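Local coordinates for protein hydrogen peroxide-inducible genes activator (Corynebacterium glutamicum, PDB 6G1D) that probably senses hydrogen peroxide as a LysR-type transcription factor, with a helix-turn-helix DNA-binding region and a peroxide-responsive regulatory domain, at residues B[235-247]-B[253-267]. The protein carries 1 engineered substitution. Sequence-based numbering, arbitrary orientation.
Sequences SSLTTVMQLVVAG and VPISAIPWECTRPGL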
ATOM      1  N   SER B 235       3.178  -6.009 -14.616  1.00 49.86           N
ATOM      2  CA  SER B 235       2.536  -4.724 -14.464  1.00 47.40           C
ATOM      3  C   SER B 235       2.716  -3.788 -15.663  1.00 47.60           C
ATOM      4  O   SER B 235       2.023  -2.783 -15.744  1.00 48.69           O
ATOM      5  CB  SER B 235       2.963  -4.031 -13.161  1.00 52.70           C
ATOM      6  OG  SER B 235       4.356  -3.981 -13.030  1.00 51.67           O
ATOM      7  N   SER B 236       3.628  -4.115 -16.596  1.00 41.05           N
ATOM      8  CA  SER B 236       3.892  -3.274 -17.769  1.00 46.66           C
ATOM      9  C   SER B 236       4.082  -4.094 -19.035  1.00 43.07           C
ATOM     10  O   SER B 236       4.550  -5.226 -18.978  1.00 43.63           O
ATOM     11  CB  SER B 236       5.159  -2.435 -17.549  1.00 46.90           C
ATOM     12  OG  SER B 236       6.307  -3.281 -17.372  1.00 49.67           O
ATOM     13  N   LEU B 237       3.751  -3.509 -20.176  1.00 37.34           N
ATOM     14  CA  LEU B 237       3.966  -4.131 -21.467  1.00 38.50           C
ATOM     15  C   LEU B 237       5.421  -4.458 -21.741  1.00 37.83           C
ATOM     16  O   LEU B 237       5.670  -5.483 -22.347  1.00 39.94           O
ATOM     17  CB  LEU B 237       3.402  -3.277 -22.589  1.00 38.19           C
ATOM     18  CG  LEU B 237       1.906  -3.190 -22.689  1.00 38.23           C
ATOM     19  CD1 LEU B 237       1.485  -2.370 -23.890  1.00 36.33           C
ATOM     20  CD2 LEU B 237       1.311  -4.584 -22.832  1.00 39.86           C
ATOM     21  N   THR B 238       6.375  -3.655 -21.256  1.00 33.15           N
ATOM     22  CA  THR B 238       7.784  -3.966 -21.521  0.66 36.54           C
ATOM     23  C   THR B 238       8.183  -5.266 -20.819  1.00 35.76           C
ATOM     24  O   THR B 238       8.926  -6.066 -21.386  1.00 34.90           O
ATOM     25  CB  THR B 238       8.733  -2.794 -21.140  0.66 39.00           C
ATOM     26  OG1 THR B 238       8.330  -1.615 -21.837  0.66 49.33           O
ATOM     27  CG2 THR B 238      10.206  -3.085 -21.461  0.66 36.97           C
ATOM     28  N   THR B 239       7.684  -5.500 -19.602  1.00 41.05           N
ATOM     29  CA  THR B 239       7.920  -6.784 -18.922  1.00 38.17           C
ATOM     30  C   THR B 239       7.271  -7.934 -19.679  1.00 37.64           C
ATOM     31  O   THR B 239       7.884  -8.969 -19.856  1.00 37.54           O
ATOM     32  CB  THR B 239       7.457  -6.741 -17.463  1.00 40.47           C
ATOM     33  OG1 THR B 239       8.263  -5.790 -16.776  1.00 41.91           O
ATOM     34  CG2 THR B 239       7.588  -8.098 -16.791  1.00 40.42           C
ATOM     35  N   VAL B 240       6.065  -7.734 -20.179  1.00 34.12           N
ATOM     36  CA  VAL B 240       5.391  -8.776 -20.944  1.00 33.98           C
ATOM     37  C   VAL B 240       6.241  -9.122 -22.198  1.00 33.82           C
ATOM     38  O   VAL B 240       6.413 -10.300 -22.500  1.00 34.41           O
ATOM     39  CB  VAL B 240       3.953  -8.367 -21.334  1.00 33.23           C
ATOM     40  CG1 VAL B 240       3.280  -9.353 -22.287  1.00 33.23           C
ATOM     41  CG2 VAL B 240       3.116  -8.262 -20.044  1.00 33.75           C
ATOM     42  N   MET B 241       6.794  -8.120 -22.873  1.00 37.92           N
ATOM     43  CA  MET B 241       7.598  -8.350 -24.073  1.00 40.30           C
ATOM     44  C   MET B 241       8.822  -9.201 -23.760  1.00 39.12           C
ATOM     45  O   MET B 241       9.153 -10.075 -24.538  1.00 43.34           O
ATOM     46  CB  MET B 241       8.042  -7.035 -24.716  1.00 38.89           C
ATOM     47  CG  MET B 241       6.915  -6.181 -25.291  1.00 38.36           C
ATOM     48  SD  MET B 241       5.864  -6.907 -26.565  1.00 43.14           S
ATOM     49  CE  MET B 241       4.400  -7.211 -25.638  1.00 47.61           C
ATOM     50  N   GLN B 242       9.455  -9.004 -22.609  1.00 36.22           N
ATOM     51  CA  GLN B 242      10.585  -9.835 -22.218  1.00 36.99           C
ATOM     52  C   GLN B 242      10.158 -11.289 -22.004  1.00 40.86           C
ATOM     53  O   GLN B 242      10.898 -12.226 -22.332  1.00 39.64           O
ATOM     54  CB  GLN B 242      11.288  -9.322 -20.948  1.00 37.61           C
ATOM     55  CG  GLN B 242      11.643  -7.842 -20.862  1.00 39.12           C
ATOM     56  CD  GLN B 242      12.607  -7.379 -21.984  1.00 37.28           C
ATOM     57  OE1 GLN B 242      12.449  -7.753 -23.139  1.00 37.06           O
ATOM     58  NE2 GLN B 242      13.621  -6.593 -21.633  1.00 37.86           N
ATOM     59  N   LEU B 243       8.971 -11.478 -21.449  1.00 36.75           N
ATOM     60  CA  LEU B 243       8.426 -12.843 -21.233  1.00 38.74           C
ATOM     61  C   LEU B 243       8.131 -13.490 -22.577  1.00 37.17           C
ATOM     62  O   LEU B 243       8.381 -14.676 -22.745  1.00 38.12           O
ATOM     63  CB  LEU B 243       7.175 -12.831 -20.320  1.00 37.41           C
ATOM     64  CG  LEU B 243       7.452 -12.193 -18.955  1.00 37.93           C
ATOM     65  CD1 LEU B 243       6.191 -12.072 -18.126  1.00 37.96           C
ATOM     66  CD2 LEU B 243       8.480 -12.953 -18.134  1.00 39.58           C
ATOM     67  N   VAL B 244       7.609 -12.705 -23.527  1.00 36.09           N
ATOM     68  CA  VAL B 244       7.300 -13.211 -24.863  1.00 36.00           C
ATOM     69  C   VAL B 244       8.590 -13.615 -25.572  1.00 36.75           C
ATOM     70  O   VAL B 244       8.646 -14.698 -26.171  1.00 39.02           O
ATOM     71  CB  VAL B 244       6.508 -12.191 -25.706  1.00 36.07           C
ATOM     72  CG1 VAL B 244       6.391 -12.672 -27.150  1.00 35.23           C
ATOM     73  CG2 VAL B 244       5.124 -11.952 -25.136  1.00 35.22           C
ATOM     74  N   VAL B 245       9.632 -12.781 -25.486  1.00 36.76           N
ATOM     75  CA  VAL B 245      10.940 -13.104 -26.108  1.00 37.45           C
ATOM     76  C   VAL B 245      11.483 -14.401 -25.544  1.00 38.87           C
ATOM     77  O   VAL B 245      12.000 -15.229 -26.252  1.00 39.74           O
ATOM     78  CB  VAL B 245      11.974 -11.967 -25.881  1.00 37.50           C
ATOM     79  CG1 VAL B 245      13.386 -12.390 -26.247  1.00 38.85           C
ATOM     80  CG2 VAL B 245      11.595 -10.731 -26.662  1.00 36.35           C
ATOM     81  N   ALA B 246      11.339 -14.579 -24.242  1.00 39.23           N
ATOM     82  CA  ALA B 246      11.792 -15.794 -23.536  1.00 40.74           C
ATOM     83  C   ALA B 246      10.936 -17.042 -23.785  1.00 41.13           C
ATOM     84  O   ALA B 246      11.229 -18.084 -23.194  1.00 43.38           O
ATOM     85  CB  ALA B 246      11.915 -15.527 -22.042  1.00 41.22           C
ATOM     86  N   GLY B 247       9.899 -16.946 -24.629  1.00 45.09           N
ATOM     87  CA  GLY B 247       9.043 -18.095 -24.985  1.00 47.14           C
ATOM     88  C   GLY B 247       8.001 -18.495 -23.921  1.00 47.46           C
ATOM     89  O   GLY B 247       7.483 -19.577 -23.971  1.00 45.47           O
ATOM     90  N   VAL B 253      -1.036  -6.190 -28.167  1.00 34.92           N
ATOM     91  CA  VAL B 253      -0.762  -4.813 -27.784  1.00 35.23           C
ATOM     92  C   VAL B 253      -1.478  -3.851 -28.741  1.00 35.46           C
ATOM     93  O   VAL B 253      -1.805  -4.193 -29.879  1.00 32.56           O
ATOM     94  CB  VAL B 253       0.735  -4.488 -27.703  1.00 34.07           C
ATOM     95  CG1 VAL B 253       1.416  -5.429 -26.724  1.00 40.39           C
ATOM     96  CG2 VAL B 253       1.398  -4.506 -29.077  1.00 34.89           C
ATOM     97  N   PRO B 254      -1.744  -2.629 -28.266  1.00 35.86           N
ATOM     98  CA  PRO B 254      -2.285  -1.614 -29.181  1.00 35.83           C
ATOM     99  C   PRO B 254      -1.251  -1.223 -30.207  1.00 31.90           C
ATOM    100  O   PRO B 254      -0.067  -1.201 -29.880  1.00 31.87           O
ATOM    101  CB  PRO B 254      -2.573  -0.424 -28.261  1.00 37.73           C
ATOM    102  CG  PRO B 254      -2.435  -0.949 -26.875  1.00 40.70           C
ATOM    103  CD  PRO B 254      -1.525  -2.100 -26.908  1.00 38.26           C
ATOM    104  N   ILE B 255      -1.672  -0.917 -31.431  1.00 31.11           N
ATOM    105  CA  ILE B 255      -0.711  -0.608 -32.483  1.00 31.01           C
ATOM    106  C   ILE B 255       0.216   0.584 -32.212  1.00 30.47           C
ATOM    107  O   ILE B 255       1.353   0.587 -32.671  1.00 30.64           O
ATOM    108  CB  ILE B 255      -1.341  -0.468 -33.867  1.00 35.40           C
ATOM    109  CG1 ILE B 255      -2.415   0.625 -33.933  1.00 33.40           C
ATOM    110  CG2 ILE B 255      -1.859  -1.837 -34.348  1.00 34.97           C
ATOM    111  CD1 ILE B 255      -2.701   0.993 -35.379  1.00 35.82           C
ATOM    112  N   SER B 256      -0.232   1.559 -31.430  1.00 30.57           N
ATOM    113  CA  SER B 256       0.645   2.688 -31.054  1.00 30.38           C
ATOM    114  C   SER B 256       1.840   2.235 -30.254  1.00 30.23           C
ATOM    115  O   SER B 256       2.848   2.913 -30.255  1.00 30.37           O
ATOM    116  CB  SER B 256      -0.109   3.790 -30.287  1.00 32.74           C
ATOM    117  OG  SER B 256      -0.560   3.312 -29.024  1.00 32.14           O
ATOM    118  N   ALA B 257       1.752   1.092 -29.567  1.00 30.93           N
ATOM    119  CA  ALA B 257       2.898   0.548 -28.849  1.00 31.76           C
ATOM    120  C   ALA B 257       4.034  -0.022 -29.743  1.00 31.79           C
ATOM    121  O   ALA B 257       5.166  -0.210 -29.265  1.00 31.59           O
ATOM    122  CB  ALA B 257       2.469  -0.515 -27.851  1.00 37.10           C
ATOM    123  N   ILE B 258       3.731  -0.329 -30.991  1.00 31.43           N
ATOM    124  CA  ILE B 258       4.667  -1.078 -31.855  1.00 32.09           C
ATOM    125  C   ILE B 258       6.090  -0.543 -31.850  1.00 33.46           C
ATOM    126  O   ILE B 258       7.017  -1.287 -31.550  1.00 34.22           O
ATOM    127  CB  ILE B 258       4.070  -1.273 -33.260  1.00 34.61           C
ATOM    128  CG1 ILE B 258       2.955  -2.329 -33.199  1.00 35.61           C
ATOM    129  CG2 ILE B 258       5.119  -1.719 -34.278  1.00 36.31           C
ATOM    130  CD1 ILE B 258       2.055  -2.349 -34.406  1.00 36.55           C
ATOM    131  N   PRO B 259       6.286   0.763 -32.126  1.00 31.39           N
ATOM    132  CA  PRO B 259       7.683   1.198 -32.240  1.00 33.88           C
ATOM    133  C   PRO B 259       8.435   1.164 -30.935  1.00 34.21           C
ATOM    134  O   PRO B 259       9.649   1.185 -30.941  1.00 33.13           O
ATOM    135  CB  PRO B 259       7.584   2.652 -32.731  1.00 34.24           C
ATOM    136  CG  PRO B 259       6.198   2.825 -33.209  1.00 32.24           C
ATOM    137  CD  PRO B 259       5.331   1.826 -32.487  1.00 30.80           C
ATOM    138  N   TRP B 260       7.716   1.168 -29.819  1.00 30.51           N
ATOM    139  CA  TRP B 260       8.329   1.294 -28.492  1.00 30.90           C
ATOM    140  C   TRP B 260       8.556  -0.027 -27.794  1.00 31.37           C
ATOM    141  O   TRP B 260       9.390  -0.104 -26.934  1.00 32.75           O
ATOM    142  CB  TRP B 260       7.440   2.200 -27.616  1.00 30.61           C
ATOM    143  CG  TRP B 260       7.289   3.545 -28.222  1.00 30.45           C
ATOM    144  CD1 TRP B 260       6.257   3.982 -28.957  1.00 29.98           C
ATOM    145  CD2 TRP B 260       8.269   4.585 -28.233  1.00 31.07           C
ATOM    146  NE1 TRP B 260       6.491   5.282 -29.398  1.00 30.28           N
ATOM    147  CE2 TRP B 260       7.708   5.678 -28.916  1.00 30.95           C
ATOM    148  CE3 TRP B 260       9.533   4.716 -27.667  1.00 31.98           C
ATOM    149  CZ2 TRP B 260       8.411   6.858 -29.142  1.00 32.11           C
ATOM    150  CZ3 TRP B 260      10.227   5.919 -27.860  1.00 33.35           C
ATOM    151  CH2 TRP B 260       9.665   6.966 -28.611  1.00 32.63           C
ATOM    152  N   GLU B 261       7.763  -1.032 -28.158  1.00 42.57           N
ATOM    153  CA  GLU B 261       7.751  -2.317 -27.471  1.00 42.54           C
ATOM    154  C   GLU B 261       8.085  -3.516 -28.361  1.00 40.84           C
ATOM    155  O   GLU B 261       8.620  -4.495 -27.852  1.00 47.63           O
ATOM    156  CB  GLU B 261       6.352  -2.558 -26.849  1.00 39.29           C
ATOM    157  CG  GLU B 261       5.794  -1.471 -25.936  1.00 41.30           C
ATOM    158  CD  GLU B 261       6.567  -1.217 -24.626  1.00 43.45           C
ATOM    159  OE1 GLU B 261       7.537  -1.952 -24.348  1.00 46.85           O
ATOM    160  OE2 GLU B 261       6.191  -0.259 -23.857  1.00 47.35           O
ATOM    161  N   CYS B 262       7.750  -3.452 -29.653  1.00 39.11           N
ATOM    162  CA  CYS B 262       7.723  -4.637 -30.527  1.00 42.66           C
ATOM    163  C   CYS B 262       8.836  -4.756 -31.537  1.00 40.24           C
ATOM    164  O   CYS B 262       8.771  -5.646 -32.368  1.00 45.09           O
ATOM    165  CB  CYS B 262       6.426  -4.691 -31.319  1.00 40.89           C
ATOM    166  SG  CYS B 262       5.002  -4.652 -30.281  1.00 46.18           S
ATOM    167  N   THR B 263       9.836  -3.878 -31.465  1.00 46.68           N
ATOM    168  CA  THR B 263      10.983  -3.916 -32.376  1.00 51.85           C
ATOM    169  C   THR B 263      12.208  -4.551 -31.745  1.00 51.51           C
ATOM    170  O   THR B 263      13.195  -4.779 -32.444  1.00 53.67           O
ATOM    171  CB  THR B 263      11.371  -2.510 -32.857  1.00 51.51           C
ATOM    172  OG1 THR B 263      11.775  -1.717 -31.741  1.00 56.95           O
ATOM    173  CG2 THR B 263      10.176  -1.856 -33.556  1.00 53.20           C
ATOM    174  N   ARG B 264      12.156  -4.869 -30.439  1.00 45.65           N
ATOM    175  CA  ARG B 264      13.308  -5.515 -29.813  1.00 44.53           C
ATOM    176  C   ARG B 264      13.559  -6.890 -30.452  1.00 47.06           C
ATOM    177  O   ARG B 264      12.634  -7.469 -31.019  1.00 45.73           O
ATOM    178  CB  ARG B 264      13.134  -5.614 -28.312  1.00 44.93           C
ATOM    179  CG  ARG B 264      12.090  -6.594 -27.874  1.00 50.87           C
ATOM    180  CD  ARG B 264      11.778  -6.442 -26.388  1.00 48.91           C
ATOM    181  NE  ARG B 264      10.949  -5.277 -26.163  1.00 47.94           N
ATOM    182  CZ  ARG B 264      10.748  -4.682 -24.993  1.00 50.16           C
ATOM    183  NH1 ARG B 264      11.302  -5.160 -23.875  1.00 52.28           N
ATOM    184  NH2 ARG B 264       9.955  -3.611 -24.933  1.00 51.46           N
ATOM    185  N   PRO B 265      14.807  -7.380 -30.400  1.00 46.45           N
ATOM    186  CA  PRO B 265      15.112  -8.678 -31.036  1.00 46.22           C
ATOM    187  C   PRO B 265      14.360  -9.828 -30.353  1.00 46.95           C
ATOM    188  O   PRO B 265      14.168  -9.787 -29.121  1.00 45.73           O
ATOM    189  CB  PRO B 265      16.622  -8.856 -30.776  1.00 50.28           C
ATOM    190  CG  PRO B 265      17.142  -7.497 -30.409  1.00 50.82           C
ATOM    191  CD  PRO B 265      16.000  -6.806 -29.738  1.00 46.76           C
ATOM    192  N   GLY B 266      13.887 -10.784 -31.147  1.00 38.62           N
ATOM    193  CA  GLY B 266      13.198 -11.957 -30.641  1.00 39.07           C
ATOM    194  C   GLY B 266      11.685 -11.923 -30.641  1.00 38.38           C
ATOM    195  O   GLY B 266      11.059 -12.883 -30.136  1.00 38.86           O
ATOM    196  N   LEU B 267      11.092 -10.852 -31.189  1.00 37.97           N
ATOM    197  CA  LEU B 267       9.645 -10.742 -31.313  1.00 37.34           C
ATOM    198  C   LEU B 267       9.209 -10.830 -32.749  1.00 37.49           C
ATOM    199  O   LEU B 267       9.943 -10.436 -33.626  1.00 42.01           O
ATOM    200  CB  LEU B 267       9.160  -9.424 -30.735  1.00 36.21           C
ATOM    201  CG  LEU B 267       9.346  -9.242 -29.234  1.00 40.10           C
ATOM    202  CD1 LEU B 267       8.786  -7.905 -28.804  1.00 42.57           C
ATOM    203  CD2 LEU B 267       8.632 -10.322 -28.464  1.00 43.61           C
TER
HETATM  204  O   HOH W   1      12.319 -14.924 -29.027  1.00 41.03           O
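The guanidinium of Arg264 lies against helix 237-245, with Met241 CB over the centre of one face, 3.6 Å above its plane. Arg264 NH1 donates to Gln242 OE1 (2.9 Å, N-H...O 150°); the amide stands nearly perpendicular to the guanidinium, and NH1 approaches from above the carbonyl plane rather than along a lone pair. On its own segment, Arg264 NE bonds to Glu261 O (3.0 Å) and NH2 forms a salt bridge with Glu261 OE1 (3.0 Å), which together fix the rotation of the flat group. In one of its two modelled conformers, Thr238 has OG1 beside the backbone N (chi1 -56°), which turns its hydroxyl to the carboxylate and its methyl to the arginine: OG1 donates to Glu261 OE1 (2.7 Å) on its syn side, and CG2 lies in the guanidinium plane, facing the gap between NH1 and NH2. The other carboxylate oxygen, OE2, is hydrogen-bonded to Tyr113 OH; these partners would favour a charged Glu261.

Below this polar layer Met241, bent at chi2 and chi3, threads inward: its SD meets Leu267 CD1, while CE reaches Val253 CG1 (3.6 Å). Leu237 reaches the same valine with CD2. Farther along the helix, Leu267 CD2 touches Val244 CG1 and presses tightly on Val245 CG2 (3.5 Å). A water donates to both Val245 O and Gly266 O, linking the helix end to the type II turn 264-267.

Gln242 NE2 bonds to Pro112 O of a second subunit, whose Trp260 packs on Gln242, so the residue that accepts from Arg264 also takes part in the subunit interface. A helix laid over the edge strand 251-254 of a mixed sheet, and over the chain that follows it, is characteristic of the periplasmic-binding-protein-like alpha/beta regulatory domain of LysR-type regulators.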